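PDB 4IUH: NreA protein, which binds nitrate through a cytosolic GAF domain and functions as the nitrate receptor of the staphylococcal nitrate regulation system, here with iodide bound. Local coordinates for residues E34-D39 with N153-S158; R69-R74 with G106-L111; V119-W124 with T148-N153. All coordinates share one frame; numbering follows the deposited sequence.

Interaction 1: E34-D39 with N153-S158; sequences ETEKFD and NQRLGS
Arg155 spans the gap between the 153-158 loop and the end of helix 25-36, to reach Thr35 and Glu36. Its CG stands anti to the backbone N (chi1 -151°), and from there to NE the chain is extended; it bridges backbones whose closest CA atoms, those of Thr35 and Arg155, are 11.7 Å apart, and brings the guanidinium to the Thr35 and Glu36 side chains. CB, CG and CD meet nothing of 34-39. At CZ the guanidinium meets Glu36 almost in its own plane, with CZ 3.1 Å from Glu36 OE2. Both terminal nitrogens then donate to that single oxygen through bent bonds in an end-on salt bridge, NH1 of Arg155 at 2.6 Å from OE2 of Glu36, NH2 at 2.7 Å. NH2 meets the anti lone pair of Glu36 OE2, whereas NH1 comes from above the carboxylate, whose plane is turned 71° from the guanidinium. NH2 of Arg155 also lies 2.6 Å from Thr35 OG1, which hydrogen-bonds Glu31 O; the same NH2 forms a second salt bridge, with Glu31 OE2. The arginine probably favours the ionised form of both carboxylates. A long, flat cation suits the place, since its planar edge can offer N-H groups to more than one carboxylate. Lys37, with positive phi, is part of the Schellman motif following the last turn. The arginine touches Ile32 of helix 25-36 and Phe150, tying the loop after strand 128-138 to the helix C-terminus.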
loop_
_atom_site.group_PDB
_atom_site.type_symbol
_atom_site.label_atom_id
_atom_site.label_comp_id
_atom_site.label_asym_id
_atom_site.label_seq_id
_atom_site.Cartn_x
_atom_site.Cartn_y
_atom_site.Cartn_z
ATOM N N GLU A 34 1.120 8.212 -11.374
ATOM C CA GLU A 34 1.709 9.045 -12.418
ATOM C C GLU A 34 1.931 10.475 -11.940
ATOM O O GLU A 34 3.019 11.030 -12.087
ATOM C CB GLU A 34 0.808 9.068 -13.656
ATOM C CG GLU A 34 0.658 7.735 -14.377
ATOM C CD GLU A 34 -0.462 7.754 -15.418
ATOM O OE1 GLU A 34 -1.187 8.772 -15.512
ATOM O OE2 GLU A 34 -0.616 6.747 -16.145
ATOM N N THR A 35 0.886 11.065 -11.369
ATOM C CA THR A 35 0.912 12.466 -10.979
ATOM C C THR A 35 1.809 12.733 -9.773
ATOM O O THR A 35 2.419 13.795 -9.680
ATOM C CB THR A 35 -0.506 12.998 -10.688
ATOM O OG1 THR A 35 -1.114 12.180 -9.685
ATOM C CG2 THR A 35 -1.368 12.966 -11.947
ATOM N N GLU A 36 1.892 11.782 -8.846
ATOM C CA GLU A 36 2.733 11.977 -7.663
ATOM C C GLU A 36 4.174 11.534 -7.914
ATOM O O GLU A 36 5.036 11.688 -7.054
ATOM C CB GLU A 36 2.146 11.266 -6.443
ATOM C CG GLU A 36 0.716 11.688 -6.104
ATOM C CD GLU A 36 0.609 13.147 -5.695
ATOM O OE1 GLU A 36 1.502 13.621 -4.957
ATOM O OE2 GLU A 36 -0.361 13.825 -6.113
ATOM N N LYS A 37 4.416 10.992 -9.106
ATOM C CA LYS A 37 5.742 10.538 -9.528
ATOM C C LYS A 37 6.283 9.380 -8.690
ATOM O O LYS A 37 7.383 9.457 -8.139
ATOM C CB LYS A 37 6.752 11.693 -9.560
ATOM C CG LYS A 37 6.581 12.662 -10.726
ATOM C CD LYS A 37 5.464 13.661 -10.471
ATOM C CE LYS A 37 5.295 14.627 -11.647
ATOM N NZ LYS A 37 4.011 15.392 -11.570
ATOM N N PHE A 38 5.504 8.307 -8.600
ATOM C CA PHE A 38 5.971 7.072 -7.985
ATOM C C PHE A 38 6.240 6.002 -9.052
ATOM O O PHE A 38 5.625 6.001 -10.115
ATOM C CB PHE A 38 4.943 6.562 -6.971
ATOM C CG PHE A 38 5.014 7.239 -5.628
ATOM C CD1 PHE A 38 5.879 6.771 -4.646
ATOM C CD2 PHE A 38 4.206 8.328 -5.336
ATOM C CE1 PHE A 38 5.946 7.384 -3.407
ATOM C CE2 PHE A 38 4.265 8.942 -4.098
ATOM C CZ PHE A 38 5.137 8.465 -3.131
ATOM N N ASP A 39 7.165 5.098 -8.770
ATOM C CA ASP A 39 7.410 3.963 -9.654
ATOM C C ASP A 39 6.319 2.881 -9.547
ATOM O O ASP A 39 6.076 2.131 -10.494
ATOM C CB ASP A 39 8.784 3.350 -9.358
ATOM C CG ASP A 39 9.936 4.280 -9.729
ATOM O OD1 ASP A 39 9.862 4.932 -10.798
ATOM O OD2 ASP A 39 10.915 4.364 -8.954
ATOM N N ASN A 153 -8.261 11.419 0.610
ATOM C CA ASN A 153 -9.613 11.953 0.443
ATOM C C ASN A 153 -9.904 12.641 -0.890
ATOM O O ASN A 153 -9.114 13.453 -1.373
ATOM C CB ASN A 153 -9.950 12.897 1.600
ATOM C CG ASN A 153 -9.597 12.309 2.958
ATOM O OD1 ASN A 153 -8.671 11.504 3.083
ATOM N ND2 ASN A 153 -10.337 12.716 3.986
ATOM N N GLN A 154 -11.050 12.286 -1.467
ATOM C CA GLN A 154 -11.502 12.803 -2.754
ATOM C C GLN A 154 -10.483 12.557 -3.864
ATOM O O GLN A 154 -10.193 13.446 -4.658
ATOM C CB GLN A 154 -11.860 14.291 -2.654
ATOM N N ARG A 155 -9.942 11.346 -3.914
ATOM C CA ARG A 155 -8.993 10.995 -4.960
ATOM C C ARG A 155 -8.978 9.491 -5.208
ATOM O O ARG A 155 -8.353 9.006 -6.154
ATOM C CB ARG A 155 -7.592 11.497 -4.609
ATOM C CG ARG A 155 -6.748 11.823 -5.828
ATOM C CD ARG A 155 -5.452 12.486 -5.449
ATOM N NE ARG A 155 -4.498 12.434 -6.551
ATOM C CZ ARG A 155 -3.250 12.884 -6.477
ATOM N NH1 ARG A 155 -2.804 13.430 -5.355
ATOM N NH2 ARG A 155 -2.449 12.791 -7.527
ATOM N N LEU A 156 -9.686 8.758 -4.357
ATOM C CA LEU A 156 -9.763 7.311 -4.475
ATOM C C LEU A 156 -11.139 6.838 -4.018
ATOM O O LEU A 156 -11.258 6.035 -3.092
ATOM C CB LEU A 156 -8.658 6.652 -3.637
ATOM C CG LEU A 156 -8.313 5.209 -3.993
ATOM C CD1 LEU A 156 -7.735 5.134 -5.394
ATOM C CD2 LEU A 156 -7.353 4.619 -2.979
ATOM N N GLY A 157 -12.178 7.354 -4.665
ATOM C CA GLY A 157 -13.540 6.955 -4.369
ATOM C C GLY A 157 -14.035 7.400 -3.006
ATOM O O GLY A 157 -13.902 8.565 -2.631
ATOM N N SER A 158 -14.607 6.460 -2.261
ATOM C CA SER A 158 -15.190 6.754 -0.959
ATOM C C SER A 158 -14.181 6.600 0.176
ATOM O O SER A 158 -14.514 6.800 1.342
ATOM C CB SER A 158 -16.394 5.840 -0.704
ATOM O OG SER A 158 -15.985 4.494 -0.507
#

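Interaction 2: R69-R74 with G106-L111; sequences RMIVLR and GYPIVL
Ile71 and the Pro108-Ile109 turn meet beside a backbone bond that closes the start of helix 108-112: Val110 N donates to Tyr107 O at 2.9 Å. The contact across the segments is apolar. Ile71 reaches out with CG1 anti to its carbonyl carbon (chi1 -62°) and CD1 continuing the line (chi2 175°), which sends the terminal methyl furthest toward the helix. That methyl settles over the peptide linking the two residues: Ile71 CD1 is 3.6 Å from Ile109 N and 4.0 Å from Pro108 C. It also touches the proline ring, with Ile71 CD1 4.0 Å from Pro108 CB, and the branched carbon of the isoleucine, Ile71 CD1 to Ile109 CB being 3.9 Å. The second branch of Ile71 adds a looser touch, CG2 to Pro108 CG at 4.1 Å. Proline suits the first turn of a helix, where the missing N-H costs no helical bond, and its ring presents a rigid hydrocarbon surface. Trp57 of strand 54-61 touches both Ile71 and Ile109, so the strand, the 69-74 loop and the short helix converge here. This is probably the side of the sheet on which GAF domains commonly hold a ligand. Because the attraction is dispersion and exclusion of water, with none of the directionality of hydrogen bonds, the pairing would probably tolerate small shifts between loop and helix.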
loop_
_atom_site.group_PDB
_atom_site.type_symbol
_atom_site.label_atom_id
_atom_site.label_comp_id
_atom_site.label_asym_id
_atom_site.label_seq_id
_atom_site.Cartn_x
_atom_site.Cartn_y
_atom_site.Cartn_z
ATOM N N ARG A 69 -0.057 -10.728 -7.161
ATOM C CA ARG A 69 -1.361 -11.377 -7.246
ATOM C C ARG A 69 -1.449 -12.634 -6.395
ATOM O O ARG A 69 -2.526 -13.001 -5.932
ATOM C CB ARG A 69 -1.673 -11.759 -8.691
ATOM C CG ARG A 69 -2.090 -10.618 -9.598
ATOM C CD ARG A 69 -2.404 -11.174 -10.977
ATOM N NE ARG A 69 -2.892 -10.164 -11.907
ATOM C CZ ARG A 69 -3.105 -10.392 -13.200
ATOM N NH1 ARG A 69 -2.866 -11.594 -13.715
ATOM N NH2 ARG A 69 -3.550 -9.416 -13.983
ATOM N N MET A 70 -0.317 -13.307 -6.217
ATOM C CA MET A 70 -0.278 -14.548 -5.461
ATOM C C MET A 70 -0.261 -14.297 -3.960
ATOM O O MET A 70 -0.368 -15.227 -3.167
ATOM C CB MET A 70 0.954 -15.367 -5.846
ATOM C CG MET A 70 1.001 -15.801 -7.302
ATOM S SD MET A 70 2.434 -16.859 -7.638
ATOM C CE MET A 70 3.767 -15.822 -7.020
ATOM N N ILE A 71 -0.115 -13.041 -3.566
ATOM C CA ILE A 71 -0.041 -12.713 -2.150
ATOM C C ILE A 71 -1.418 -12.766 -1.498
ATOM O O ILE A 71 -2.358 -12.101 -1.935
ATOM C CB ILE A 71 0.599 -11.330 -1.930
ATOM C CG1 ILE A 71 2.039 -11.333 -2.447
ATOM C CG2 ILE A 71 0.560 -10.947 -0.458
ATOM C CD1 ILE A 71 2.709 -9.974 -2.392
ATOM N N VAL A 72 -1.535 -13.592 -0.466
ATOM C CA VAL A 72 -2.757 -13.670 0.324
ATOM C C VAL A 72 -2.394 -13.540 1.795
ATOM O O VAL A 72 -1.702 -14.390 2.361
ATOM C CB VAL A 72 -3.512 -14.991 0.110
ATOM C CG1 VAL A 72 -4.850 -14.946 0.831
ATOM C CG2 VAL A 72 -3.712 -15.258 -1.371
ATOM N N LEU A 73 -2.856 -12.460 2.407
ATOM C CA LEU A 73 -2.519 -12.172 3.786
ATOM C C LEU A 73 -3.664 -12.538 4.715
ATOM O O LEU A 73 -4.813 -12.151 4.492
ATOM C CB LEU A 73 -2.180 -10.687 3.939
ATOM C CG LEU A 73 -1.071 -10.160 3.025
ATOM C CD1 LEU A 73 -0.974 -8.661 3.126
ATOM C CD2 LEU A 73 0.265 -10.795 3.381
ATOM N N ARG A 74 -3.345 -13.293 5.759
ATOM C CA ARG A 74 -4.284 -13.508 6.844
ATOM C C ARG A 74 -4.459 -12.166 7.570
ATOM O O ARG A 74 -3.632 -11.269 7.418
ATOM C CB ARG A 74 -3.766 -14.607 7.784
ATOM C CG ARG A 74 -3.983 -16.039 7.274
ATOM C CD ARG A 74 -3.301 -17.071 8.180
ATOM N NE ARG A 74 -3.889 -18.408 8.058
ATOM C CZ ARG A 74 -3.722 -19.392 8.945
ATOM N NH1 ARG A 74 -2.984 -19.194 10.033
ATOM N NH2 ARG A 74 -4.296 -20.575 8.754
ATOM N N GLY A 106 8.525 -10.535 5.931
ATOM C CA GLY A 106 7.144 -10.368 6.323
ATOM C C GLY A 106 6.345 -9.451 5.409
ATOM O O GLY A 106 5.124 -9.392 5.526
ATOM N N TYR A 107 7.022 -8.732 4.513
ATOM C CA TYR A 107 6.347 -7.848 3.556
ATOM C C TYR A 107 6.656 -8.269 2.121
ATOM O O TYR A 107 7.418 -7.590 1.430
ATOM C CB TYR A 107 6.809 -6.398 3.723
ATOM C CG TYR A 107 6.627 -5.786 5.097
ATOM C CD1 TYR A 107 5.620 -6.208 5.952
ATOM C CD2 TYR A 107 7.466 -4.769 5.526
ATOM C CE1 TYR A 107 5.458 -5.636 7.205
ATOM C CE2 TYR A 107 7.315 -4.187 6.771
ATOM C CZ TYR A 107 6.313 -4.622 7.607
ATOM O OH TYR A 107 6.174 -4.041 8.849
ATOM N N PRO A 108 6.062 -9.381 1.660
ATOM C CA PRO A 108 6.417 -9.970 0.359
ATOM C C PRO A 108 6.274 -9.049 -0.872
ATOM O O PRO A 108 7.004 -9.254 -1.844
ATOM C CB PRO A 108 5.474 -11.178 0.253
ATOM C CG PRO A 108 4.349 -10.871 1.191
ATOM C CD PRO A 108 4.981 -10.130 2.322
ATOM N N ILE A 109 5.378 -8.063 -0.853
ATOM C CA ILE A 109 5.258 -7.190 -2.024
ATOM C C ILE A 109 6.493 -6.296 -2.160
ATOM O O ILE A 109 6.861 -5.897 -3.266
ATOM C CB ILE A 109 3.961 -6.338 -2.019
ATOM C CG1 ILE A 109 3.638 -5.847 -3.437
ATOM C CG2 ILE A 109 4.064 -5.184 -1.029
ATOM C CD1 ILE A 109 2.275 -5.214 -3.576
ATOM N N VAL A 110 7.142 -6.016 -1.030
ATOM C CA VAL A 110 8.357 -5.212 -1.005
ATOM C C VAL A 110 9.478 -5.911 -1.773
ATOM O O VAL A 110 10.243 -5.275 -2.503
ATOM C CB VAL A 110 8.807 -4.921 0.447
ATOM C CG1 VAL A 110 10.203 -4.334 0.476
ATOM C CG2 VAL A 110 7.829 -3.988 1.121
ATOM N N LEU A 111 9.555 -7.229 -1.617
ATOM C CA LEU A 111 10.564 -8.029 -2.305
ATOM C C LEU A 111 10.177 -8.325 -3.757
ATOM O O LEU A 111 11.010 -8.237 -4.657
ATOM C CB LEU A 111 10.820 -9.334 -1.543
ATOM C CG LEU A 111 11.446 -9.174 -0.155
ATOM C CD1 LEU A 111 11.600 -10.519 0.549
ATOM C CD2 LEU A 111 12.789 -8.464 -0.245
#

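Interaction 3: V119-W124 with T148-N153; sequences VAIPLW and TTFRIN
Strand 115-125 of the antiparallel GAF sheet offers Ile121 and Leu123, two residues apart and so on the same face, to Phe150 and Ile152 of the loop that follows strand 128-138. Ile121 divides its two branches between the partners. Its CD1 comes to the edge of the phenyl ring, close to the ring plane, with Ile121 CD1 3.5 Å from Phe150 CD2; the side chains cross at about a right angle. Its other methyl, placed anti to the backbone N by chi1 -60°, lies alongside Ile152, whose CG1 is 3.7 Å from Ile121 CG2. Ile152 is folded at both torsions (chi1 -65°, chi2 -66°), and its CD1 touches both strand residues, 4.0 Å from Ile121 CG2 and 3.8 Å from Leu123 CD2. Leu123 runs roughly perpendicular to it. In the GAF fold one face of the central sheet carries the N-terminal helix, and this contact helps fill the layer between: Phe150 touches Ile32 and Glu36 of helix 25-36, while Leu135 and Leu133 of strand 128-138 lie against Phe150 and Ile152 respectively. Beta-branched Ile121 suits an extended strand, the longer Leu123 reaches Ile152 with its CD2 methyl, and a broad phenyl ring bridges from sheet to helix without polar groups to satisfy. The loop, which lacks regular structure, has its backbone bonded from outside: Arg89 NH1 donates to the carbonyls of Thr148 and Phe150, and Asp161 accepts from Ile152 N while forming a salt bridge with Arg151.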
loop_
_atom_site.group_PDB
_atom_site.type_symbol
_atom_site.label_atom_id
_atom_site.label_comp_id
_atom_site.label_asym_id
_atom_site.label_seq_id
_atom_site.Cartn_x
_atom_site.Cartn_y
_atom_site.Cartn_z
ATOM N N VAL A 119 5.556 4.470 0.995
ATOM C CA VAL A 119 4.573 4.997 1.930
ATOM C C VAL A 119 3.332 4.116 1.840
ATOM O O VAL A 119 2.814 3.860 0.753
ATOM C CB VAL A 119 4.153 6.446 1.587
ATOM C CG1 VAL A 119 3.124 6.950 2.593
ATOM C CG2 VAL A 119 5.355 7.368 1.558
ATOM N N ALA A 120 2.865 3.641 2.985
ATOM C CA ALA A 120 1.667 2.822 3.039
ATOM C C ALA A 120 0.625 3.590 3.829
ATOM O O ALA A 120 0.880 3.994 4.956
ATOM C CB ALA A 120 1.969 1.484 3.700
ATOM N N ILE A 121 -0.545 3.800 3.239
ATOM C CA ILE A 121 -1.564 4.630 3.874
ATOM C C ILE A 121 -2.865 3.879 4.131
ATOM O O ILE A 121 -3.432 3.283 3.217
ATOM C CB ILE A 121 -1.851 5.888 3.040
ATOM C CG1 ILE A 121 -0.578 6.723 2.900
ATOM C CG2 ILE A 121 -2.942 6.717 3.677
ATOM C CD1 ILE A 121 -0.667 7.767 1.816
ATOM N N PRO A 122 -3.346 3.918 5.382
ATOM C CA PRO A 122 -4.616 3.281 5.745
ATOM C C PRO A 122 -5.776 3.870 4.973
ATOM O O PRO A 122 -5.908 5.093 4.899
ATOM C CB PRO A 122 -4.757 3.593 7.240
ATOM C CG PRO A 122 -3.881 4.785 7.467
ATOM C CD PRO A 122 -2.730 4.610 6.524
ATOM N N LEU A 123 -6.583 2.996 4.378
ATOM C CA LEU A 123 -7.793 3.400 3.690
ATOM C C LEU A 123 -8.994 3.202 4.610
ATOM O O LEU A 123 -9.276 2.085 5.048
ATOM C CB LEU A 123 -7.983 2.574 2.421
ATOM C CG LEU A 123 -6.893 2.664 1.352
ATOM C CD1 LEU A 123 -7.260 1.789 0.162
ATOM C CD2 LEU A 123 -6.664 4.120 0.924
ATOM N N TRP A 124 -9.701 4.289 4.893
ATOM C CA TRP A 124 -10.873 4.233 5.754
ATOM C C TRP A 124 -12.161 4.269 4.952
ATOM O O TRP A 124 -12.285 5.013 3.981
ATOM C CB TRP A 124 -10.860 5.386 6.752
ATOM C CG TRP A 124 -9.794 5.267 7.789
ATOM C CD1 TRP A 124 -8.445 5.324 7.590
ATOM C CD2 TRP A 124 -9.984 5.082 9.195
ATOM N NE1 TRP A 124 -7.784 5.182 8.783
ATOM C CE2 TRP A 124 -8.705 5.033 9.786
ATOM C CE3 TRP A 124 -11.110 4.951 10.012
ATOM C CZ2 TRP A 124 -8.523 4.862 11.154
ATOM C CZ3 TRP A 124 -10.928 4.777 11.372
ATOM C CH2 TRP A 124 -9.646 4.733 11.929
ATOM N N THR A 148 4.606 12.234 2.623
ATOM C CA THR A 148 4.326 11.691 3.940
ATOM C C THR A 148 3.021 12.268 4.487
ATOM O O THR A 148 2.315 11.621 5.249
ATOM C CB THR A 148 5.474 12.004 4.913
ATOM O OG1 THR A 148 5.476 13.402 5.231
ATOM C CG2 THR A 148 6.813 11.618 4.290
ATOM N N THR A 149 2.713 13.495 4.081
ATOM C CA THR A 149 1.513 14.198 4.509
ATOM C C THR A 149 0.426 14.047 3.423
ATOM O O THR A 149 -0.623 14.708 3.449
ATOM C CB THR A 149 1.857 15.683 4.794
ATOM O OG1 THR A 149 1.049 16.189 5.866
ATOM C CG2 THR A 149 1.716 16.556 3.538
ATOM N N PHE A 150 0.693 13.148 2.480
ATOM C CA PHE A 150 -0.185 12.877 1.338
ATOM C C PHE A 150 -1.621 12.521 1.746
ATOM O O PHE A 150 -1.831 11.761 2.690
ATOM C CB PHE A 150 0.425 11.752 0.486
ATOM C CG PHE A 150 -0.422 11.348 -0.688
ATOM C CD1 PHE A 150 -0.338 12.037 -1.887
ATOM C CD2 PHE A 150 -1.296 10.282 -0.594
ATOM C CE1 PHE A 150 -1.118 11.674 -2.968
ATOM C CE2 PHE A 150 -2.081 9.915 -1.666
ATOM C CZ PHE A 150 -1.988 10.612 -2.858
ATOM N N ARG A 151 -2.599 13.067 1.022
ATOM C CA ARG A 151 -4.011 12.852 1.338
ATOM C C ARG A 151 -4.729 11.922 0.360
ATOM O O ARG A 151 -4.617 12.072 -0.857
ATOM C CB ARG A 151 -4.773 14.181 1.399
ATOM C CG ARG A 151 -4.222 15.192 2.384
ATOM C CD ARG A 151 -4.151 14.625 3.790
ATOM N NE ARG A 151 -5.388 13.963 4.204
ATOM C CZ ARG A 151 -6.469 14.598 4.656
ATOM N NH1 ARG A 151 -6.483 15.924 4.749
ATOM N NH2 ARG A 151 -7.546 13.904 5.008
ATOM N N ILE A 152 -5.488 10.980 0.913
ATOM C CA ILE A 152 -6.318 10.078 0.127
ATOM C C ILE A 152 -7.586 10.777 -0.341
ATOM O O ILE A 152 -7.930 10.734 -1.522
ATOM C CB ILE A 152 -6.762 8.863 0.965
ATOM C CG1 ILE A 152 -5.563 8.016 1.360
ATOM C CG2 ILE A 152 -7.748 8.011 0.189
ATOM C CD1 ILE A 152 -4.910 7.367 0.198
ATOM N N ASN A 153 -8.261 11.419 0.610
ATOM C CA ASN A 153 -9.613 11.953 0.443
ATOM C C ASN A 153 -9.904 12.641 -0.890
ATOM O O ASN A 153 -9.114 13.453 -1.373
ATOM C CB ASN A 153 -9.950 12.897 1.600
ATOM C CG ASN A 153 -9.597 12.309 2.958
ATOM O OD1 ASN A 153 -8.671 11.504 3.083
ATOM N ND2 ASN A 153 -10.337 12.716 3.986
#

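Interactions 1 and 3 form one continuous patch, their centres 9 Å apart. They share Asn153, and Phe150 joins them: its CE1 is 3.4 Å from Arg155 NH1 and 3.5 Å from Glu36 CD, so the salt bridge at the surface rests on the buried core. Leu156 CD2 also meets Leu123 CD2 at 4.0 Å. Interaction 2 lies 22 Å from interaction 1 and 20 Å from interaction 3 between centres. Its helix 108-112 is followed in the chain by strand 115-125, which carries half of interaction 3. Interaction 2 is probably on the side where GAF domains commonly bind ligands, while the other two lie on the opposite side of the chain's centre, where helix 25-36 packs.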